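Local coordinates for ribosome inactivating type 1 protein (Iris hollandica, PDB 3MVG) that belongs to the type 1 ribosome-inactivating proteins of plants, which consist of the single A-chain-like domain without a lectin chain, at residues Q157-R171 with F188-W201. Numbering follows the deposited sequence.
Unlike the reference sequence in segment 188-201: Arg191 (reference Ser).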
loop_
_atom_site.group_PDB
_atom_site.type_symbol
_atom_site.label_atom_id
_atom_site.label_comp_id
_atom_site.label_asym_id
_atom_site.label_seq_id
_atom_site.Cartn_x
_atom_site.Cartn_y
_atom_site.Cartn_z
ATOM N N GLN A 157 -14.085 8.895 -2.889
ATOM C CA GLN A 157 -12.665 8.726 -2.633
ATOM C C GLN A 157 -12.318 7.362 -2.056
ATOM O O GLN A 157 -11.297 6.789 -2.415
ATOM C CB GLN A 157 -12.125 9.846 -1.765
ATOM C CG GLN A 157 -12.098 11.180 -2.471
ATOM C CD GLN A 157 -11.510 12.247 -1.602
ATOM O OE1 GLN A 157 -10.339 12.609 -1.741
ATOM N NE2 GLN A 157 -12.304 12.737 -0.664
ATOM N N LEU A 158 -13.168 6.832 -1.181
ATOM C CA LEU A 158 -12.873 5.569 -0.503
ATOM C C LEU A 158 -13.296 4.331 -1.280
ATOM O O LEU A 158 -12.962 3.208 -0.874
ATOM C CB LEU A 158 -13.448 5.563 0.918
ATOM C CG LEU A 158 -12.841 6.627 1.833
ATOM C CD1 LEU A 158 -13.555 6.629 3.171
ATOM C CD2 LEU A 158 -11.362 6.372 2.031
ATOM N N VAL A 159 -14.005 4.521 -2.392
ATOM C CA VAL A 159 -14.412 3.416 -3.251
ATOM C C VAL A 159 -13.790 3.573 -4.642
ATOM O O VAL A 159 -12.976 2.743 -5.042
ATOM C CB VAL A 159 -15.959 3.290 -3.325
ATOM C CG1 VAL A 159 -16.359 2.228 -4.318
ATOM C CG2 VAL A 159 -16.527 2.973 -1.940
ATOM N N SER A 160 -14.146 4.634 -5.370
ATOM C CA SER A 160 -13.640 4.827 -6.739
ATOM C C SER A 160 -12.153 5.172 -6.784
ATOM O O SER A 160 -11.399 4.594 -7.568
ATOM C CB SER A 160 -14.430 5.918 -7.453
ATOM O OG SER A 160 -15.801 5.580 -7.566
ATOM N N GLU A 161 -11.722 6.128 -5.967
ATOM C CA GLU A 161 -10.336 6.593 -6.073
ATOM C C GLU A 161 -9.336 5.568 -5.566
ATOM O O GLU A 161 -8.254 5.425 -6.128
ATOM C CB GLU A 161 -10.118 7.941 -5.386
ATOM C CG GLU A 161 -10.978 9.097 -5.922
ATOM C CD GLU A 161 -10.630 9.568 -7.324
ATOM O OE1 GLU A 161 -9.764 8.964 -7.995
ATOM O OE2 GLU A 161 -11.239 10.569 -7.747
ATOM N N THR A 162 -9.682 4.868 -4.487
ATOM C CA THR A 162 -8.849 3.771 -3.990
ATOM C C THR A 162 -8.837 2.574 -4.958
ATOM O O THR A 162 -7.813 1.903 -5.093
ATOM C CB THR A 162 -9.310 3.325 -2.604
ATOM O OG1 THR A 162 -10.711 3.069 -2.676
ATOM C CG2 THR A 162 -9.032 4.403 -1.547
ATOM N N ALA A 163 -9.958 2.310 -5.630
ATOM C CA ALA A 163 -9.957 1.281 -6.679
ATOM C C ALA A 163 -8.979 1.682 -7.799
ATOM O O ALA A 163 -8.241 0.849 -8.311
ATOM C CB ALA A 163 -11.355 1.083 -7.254
ATOM N N ARG A 164 -8.975 2.964 -8.171
ATOM C CA ARG A 164 -8.105 3.469 -9.241
ATOM C C ARG A 164 -6.638 3.518 -8.837
ATOM O O ARG A 164 -5.765 3.289 -9.678
ATOM C CB ARG A 164 -8.544 4.865 -9.666
ATOM C CG ARG A 164 -9.864 4.921 -10.402
ATOM C CD ARG A 164 -10.241 6.370 -10.564
ATOM N NE ARG A 164 -11.443 6.571 -11.364
ATOM C CZ ARG A 164 -11.979 7.764 -11.600
ATOM N NH1 ARG A 164 -11.435 8.857 -11.088
ATOM N NH2 ARG A 164 -13.060 7.859 -12.351
ATOM N N PHE A 165 -6.365 3.825 -7.567
ATOM C CA PHE A 165 -4.990 4.053 -7.102
ATOM C C PHE A 165 -4.693 3.328 -5.806
ATOM O O PHE A 165 -5.203 3.702 -4.730
ATOM C CB PHE A 165 -4.717 5.539 -6.861
ATOM C CG PHE A 165 -4.725 6.376 -8.099
ATOM C CD1 PHE A 165 -3.626 6.389 -8.953
ATOM C CD2 PHE A 165 -5.816 7.170 -8.401
ATOM C CE1 PHE A 165 -3.623 7.178 -10.103
ATOM C CE2 PHE A 165 -5.815 7.962 -9.540
ATOM C CZ PHE A 165 -4.718 7.968 -10.386
ATOM N N ARG A 166 -3.823 2.330 -5.882
ATOM C CA ARG A 166 -3.379 1.625 -4.687
ATOM C C ARG A 166 -2.622 2.539 -3.729
ATOM O O ARG A 166 -2.570 2.254 -2.527
ATOM C CB ARG A 166 -2.555 0.391 -5.056
ATOM C CG ARG A 166 -3.383 -0.647 -5.776
ATOM C CD ARG A 166 -2.539 -1.742 -6.380
ATOM N NE ARG A 166 -3.337 -2.636 -7.211
ATOM C CZ ARG A 166 -4.041 -3.675 -6.762
ATOM N NH1 ARG A 166 -4.031 -4.002 -5.469
ATOM N NH2 ARG A 166 -4.759 -4.379 -7.622
ATOM N N ALA A 167 -2.054 3.634 -4.230
ATOM C CA ALA A 167 -1.394 4.593 -3.339
ATOM C C ALA A 167 -2.397 5.240 -2.393
ATOM O O ALA A 167 -2.060 5.551 -1.246
ATOM C CB ALA A 167 -0.655 5.654 -4.126
ATOM N N ILE A 168 -3.623 5.442 -2.864
ATOM C CA ILE A 168 -4.676 5.994 -2.004
ATOM C C ILE A 168 -5.206 4.914 -1.051
ATOM O O ILE A 168 -5.390 5.176 0.142
ATOM C CB ILE A 168 -5.802 6.679 -2.814
ATOM C CG1 ILE A 168 -5.196 7.708 -3.780
ATOM C CG2 ILE A 168 -6.822 7.333 -1.861
ATOM C CD1 ILE A 168 -6.202 8.385 -4.697
ATOM N N GLU A 169 -5.435 3.706 -1.563
ATOM C CA GLU A 169 -5.757 2.560 -0.714
ATOM C C GLU A 169 -4.782 2.446 0.460
ATOM O O GLU A 169 -5.195 2.242 1.605
ATOM C CB GLU A 169 -5.727 1.276 -1.536
ATOM C CG GLU A 169 -5.955 0.039 -0.702
ATOM C CD GLU A 169 -5.872 -1.237 -1.500
ATOM O OE1 GLU A 169 -6.136 -2.311 -0.926
ATOM O OE2 GLU A 169 -5.562 -1.181 -2.708
ATOM N N GLN A 170 -3.490 2.579 0.175
ATOM C CA GLN A 170 -2.436 2.476 1.188
ATOM C C GLN A 170 -2.637 3.443 2.357
ATOM O O GLN A 170 -2.438 3.068 3.528
ATOM C CB GLN A 170 -1.076 2.732 0.534
ATOM C CG GLN A 170 0.063 2.859 1.501
ATOM C CD GLN A 170 0.696 1.541 1.799
ATOM O OE1 GLN A 170 0.063 0.624 2.324
ATOM N NE2 GLN A 170 1.952 1.425 1.450
ATOM N N ARG A 171 -3.014 4.680 2.037
ATOM C CA ARG A 171 -3.287 5.697 3.050
ATOM C C ARG A 171 -4.369 5.195 4.002
ATOM O O ARG A 171 -4.252 5.342 5.223
ATOM C CB ARG A 171 -3.737 7.013 2.406
ATOM C CG ARG A 171 -2.816 7.566 1.327
ATOM C CD ARG A 171 -1.374 7.570 1.782
ATOM N NE ARG A 171 -0.564 8.559 1.070
ATOM C CZ ARG A 171 0.171 8.298 -0.005
ATOM N NH1 ARG A 171 0.194 7.074 -0.518
ATOM N NH2 ARG A 171 0.881 9.265 -0.572
ATOM N N PHE A 188 -7.301 10.587 8.070
ATOM C CA PHE A 188 -6.378 11.507 7.417
ATOM C C PHE A 188 -7.209 12.388 6.493
ATOM O O PHE A 188 -8.365 12.075 6.197
ATOM C CB PHE A 188 -5.276 10.749 6.653
ATOM C CG PHE A 188 -5.755 10.070 5.393
ATOM C CD1 PHE A 188 -6.315 8.803 5.451
ATOM C CD2 PHE A 188 -5.633 10.695 4.151
ATOM C CE1 PHE A 188 -6.768 8.170 4.292
ATOM C CE2 PHE A 188 -6.079 10.070 2.994
ATOM C CZ PHE A 188 -6.650 8.810 3.063
ATOM N N ARG A 189 -6.624 13.495 6.053
ATOM C CA ARG A 189 -7.229 14.318 5.018
ATOM C C ARG A 189 -6.327 14.267 3.798
ATOM O O ARG A 189 -5.099 14.316 3.945
ATOM C CB ARG A 189 -7.422 15.749 5.503
ATOM C CG ARG A 189 -8.488 15.839 6.567
ATOM C CD ARG A 189 -8.569 17.212 7.181
ATOM N NE ARG A 189 -9.735 17.309 8.055
ATOM C CZ ARG A 189 -10.228 18.448 8.531
ATOM N NH1 ARG A 189 -9.665 19.609 8.213
ATOM N NH2 ARG A 189 -11.297 18.423 9.312
ATOM N N PRO A 190 -6.916 14.145 2.593
ATOM C CA PRO A 190 -6.088 13.962 1.405
ATOM C C PRO A 190 -5.207 15.171 1.163
ATOM O O PRO A 190 -5.672 16.310 1.243
ATOM C CB PRO A 190 -7.109 13.781 0.281
ATOM C CG PRO A 190 -8.330 14.466 0.765
ATOM C CD PRO A 190 -8.348 14.229 2.251
ATOM N N ARG A 191 -3.934 14.892 0.900
ATOM C CA ARG A 191 -2.923 15.909 0.671
ATOM C C ARG A 191 -3.059 16.473 -0.751
ATOM O O ARG A 191 -3.792 15.921 -1.579
ATOM C CB ARG A 191 -1.536 15.293 0.901
ATOM C CG ARG A 191 -1.202 14.195 -0.090
ATOM C CD ARG A 191 0.060 13.403 0.225
ATOM N NE ARG A 191 -0.206 12.226 1.045
ATOM C CZ ARG A 191 -0.036 12.169 2.363
ATOM N NH1 ARG A 191 0.392 13.228 3.036
ATOM N NH2 ARG A 191 -0.313 11.058 3.015
ATOM N N VAL A 192 -2.371 17.580 -1.029
ATOM C CA VAL A 192 -2.250 18.122 -2.383
ATOM C C VAL A 192 -1.775 17.028 -3.358
ATOM O O VAL A 192 -2.181 16.988 -4.527
ATOM C CB VAL A 192 -1.304 19.359 -2.383
ATOM C CG1 VAL A 192 -0.828 19.715 -3.783
ATOM C CG2 VAL A 192 -2.001 20.550 -1.723
ATOM N N GLY A 193 -0.929 16.135 -2.850
ATOM C CA GLY A 193 -0.424 15.003 -3.614
ATOM C C GLY A 193 -1.518 14.037 -4.025
ATOM O O GLY A 193 -1.580 13.621 -5.176
ATOM N N ILE A 194 -2.379 13.674 -3.078
ATOM C CA ILE A 194 -3.467 12.738 -3.351
ATOM C C ILE A 194 -4.453 13.352 -4.332
ATOM O O ILE A 194 -4.922 12.693 -5.256
ATOM C CB ILE A 194 -4.216 12.351 -2.064
ATOM C CG1 ILE A 194 -3.386 11.373 -1.235
ATOM C CG2 ILE A 194 -5.568 11.740 -2.399
ATOM C CD1 ILE A 194 -4.076 10.912 0.027
ATOM N N ILE A 195 -4.753 14.628 -4.134
ATOM C CA ILE A 195 -5.682 15.327 -5.008
ATOM C C ILE A 195 -5.170 15.421 -6.449
ATOM O O ILE A 195 -5.936 15.253 -7.399
ATOM C CB ILE A 195 -6.022 16.717 -4.444
ATOM C CG1 ILE A 195 -6.833 16.564 -3.158
ATOM C CG2 ILE A 195 -6.800 17.535 -5.449
ATOM C CD1 ILE A 195 -7.487 17.835 -2.710
ATOM N N ASP A 196 -3.872 15.676 -6.606
ATOM C CA ASP A 196 -3.271 15.771 -7.935
ATOM C C ASP A 196 -3.221 14.410 -8.613
ATOM O O ASP A 196 -3.379 14.306 -9.827
ATOM C CB ASP A 196 -1.886 16.406 -7.879
ATOM C CG ASP A 196 -1.506 17.063 -9.181
ATOM O OD1 ASP A 196 -0.323 16.992 -9.548
ATOM O OD2 ASP A 196 -2.396 17.647 -9.846
ATOM N N LEU A 197 -3.038 13.363 -7.819
ATOM C CA LEU A 197 -3.093 12.019 -8.343
ATOM C C LEU A 197 -4.485 11.735 -8.930
ATOM O O LEU A 197 -4.618 11.306 -10.081
ATOM C CB LEU A 197 -2.732 11.044 -7.233
ATOM C CG LEU A 197 -2.474 9.608 -7.644
ATOM C CD1 LEU A 197 -1.295 9.509 -8.616
ATOM C CD2 LEU A 197 -2.218 8.787 -6.392
ATOM N N GLN A 198 -5.524 12.038 -8.151
ATOM C CA GLN A 198 -6.903 11.869 -8.598
ATOM C C GLN A 198 -7.164 12.615 -9.904
ATOM O O GLN A 198 -7.774 12.077 -10.823
ATOM C CB GLN A 198 -7.890 12.352 -7.529
ATOM C CG GLN A 198 -7.863 11.555 -6.235
ATOM C CD GLN A 198 -8.670 12.216 -5.134
ATOM O OE1 GLN A 198 -9.202 13.312 -5.304
ATOM N NE2 GLN A 198 -8.767 11.551 -4.000
ATOM N N THR A 199 -6.694 13.865 -9.974
ATOM C CA THR A 199 -6.872 14.726 -11.153
ATOM C C THR A 199 -6.224 14.148 -12.414
ATOM O O THR A 199 -6.681 14.405 -13.528
ATOM C CB THR A 199 -6.280 16.139 -10.871
ATOM O OG1 THR A 199 -6.878 16.684 -9.687
ATOM C CG2 THR A 199 -6.481 17.100 -12.039
ATOM N N ASN A 200 -5.167 13.362 -12.226
ATOM C CA ASN A 200 -4.365 12.865 -13.337
ATOM C C ASN A 200 -4.651 11.434 -13.767
ATOM O O ASN A 200 -3.876 10.851 -14.529
ATOM C CB ASN A 200 -2.879 13.057 -13.033
ATOM C CG ASN A 200 -2.423 14.465 -13.324
ATOM O OD1 ASN A 200 -2.179 14.816 -14.485
ATOM N ND2 ASN A 200 -2.350 15.294 -12.292
ATOM N N TRP A 201 -5.773 10.879 -13.316
ATOM C CA TRP A 201 -6.091 9.493 -13.640
ATOM C C TRP A 201 -6.227 9.239 -15.136
ATOM O O TRP A 201 -5.641 8.291 -15.651
ATOM C CB TRP A 201 -7.340 9.034 -12.906
ATOM C CG TRP A 201 -7.674 7.595 -13.168
ATOM C CD1 TRP A 201 -6.899 6.497 -12.882
ATOM C CD2 TRP A 201 -8.863 7.099 -13.786
ATOM N NE1 TRP A 201 -7.551 5.352 -13.272
ATOM C CE2 TRP A 201 -8.756 5.695 -13.829
ATOM C CE3 TRP A 201 -10.020 7.709 -14.288
ATOM C CZ2 TRP A 201 -9.764 4.890 -14.350
ATOM C CZ3 TRP A 201 -11.014 6.915 -14.807
ATOM C CH2 TRP A 201 -10.887 5.513 -14.835
HETATM O O HOH W 1 -8.912 9.542 -10.249
#
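Helix 166-171 meets helix 192-199 nearly antiparallel, their axes 10.8 Å apart at 147°, while Arg164 and Phe165, at the junction with the preceding helix, reach Trp201. The guanidinium of Arg164 lies flat on the indole, CZ 3.7 Å from the centroid of the six-membered ring, a cation-pi stack. Its chain, extended from CG to NE, also sets CD over the five-membered ring in a CH-pi contact. Trp201 and Phe165 form an offset edge-to-face pair, the indole edge toward the phenyl, planes at 76°; the CG of Trp201, anti to the backbone N (chi1 -178°), helps bring CD1 to 3.6 Å from Phe165 CZ. Leu197 sits over a face of the same phenyl ring, CG 3.7 Å from the centroid, and packs with CD2 on Ala167 and Ile168. Gln198 NE2 donates an almost straight bond (2.9 Å) to a lone pair of Gln157 OE1, the two amides standing roughly perpendicular. Gln198 crosses the Glu161 carboxylate with CG nearest its CD (3.6 Å), amide and carboxylate planes almost parallel; Glu161 OE2 is bonded to Tyr108. A water links Glu161 OE1, Arg164 NH1 and Gln198 O, tying both segments together. Farther along, Arg171 CB lies over the Phe188 ring, and Arg171 NH2 bonds a bound glycerol. This buried contact joins the long helix 146-164 and helix 166-173 to helix 192-199: helix 13-27 packs on Val159 and Thr162, Asn70 O binds Arg164, Arg119 binds Gln198, and strand 215-223 touches Leu197.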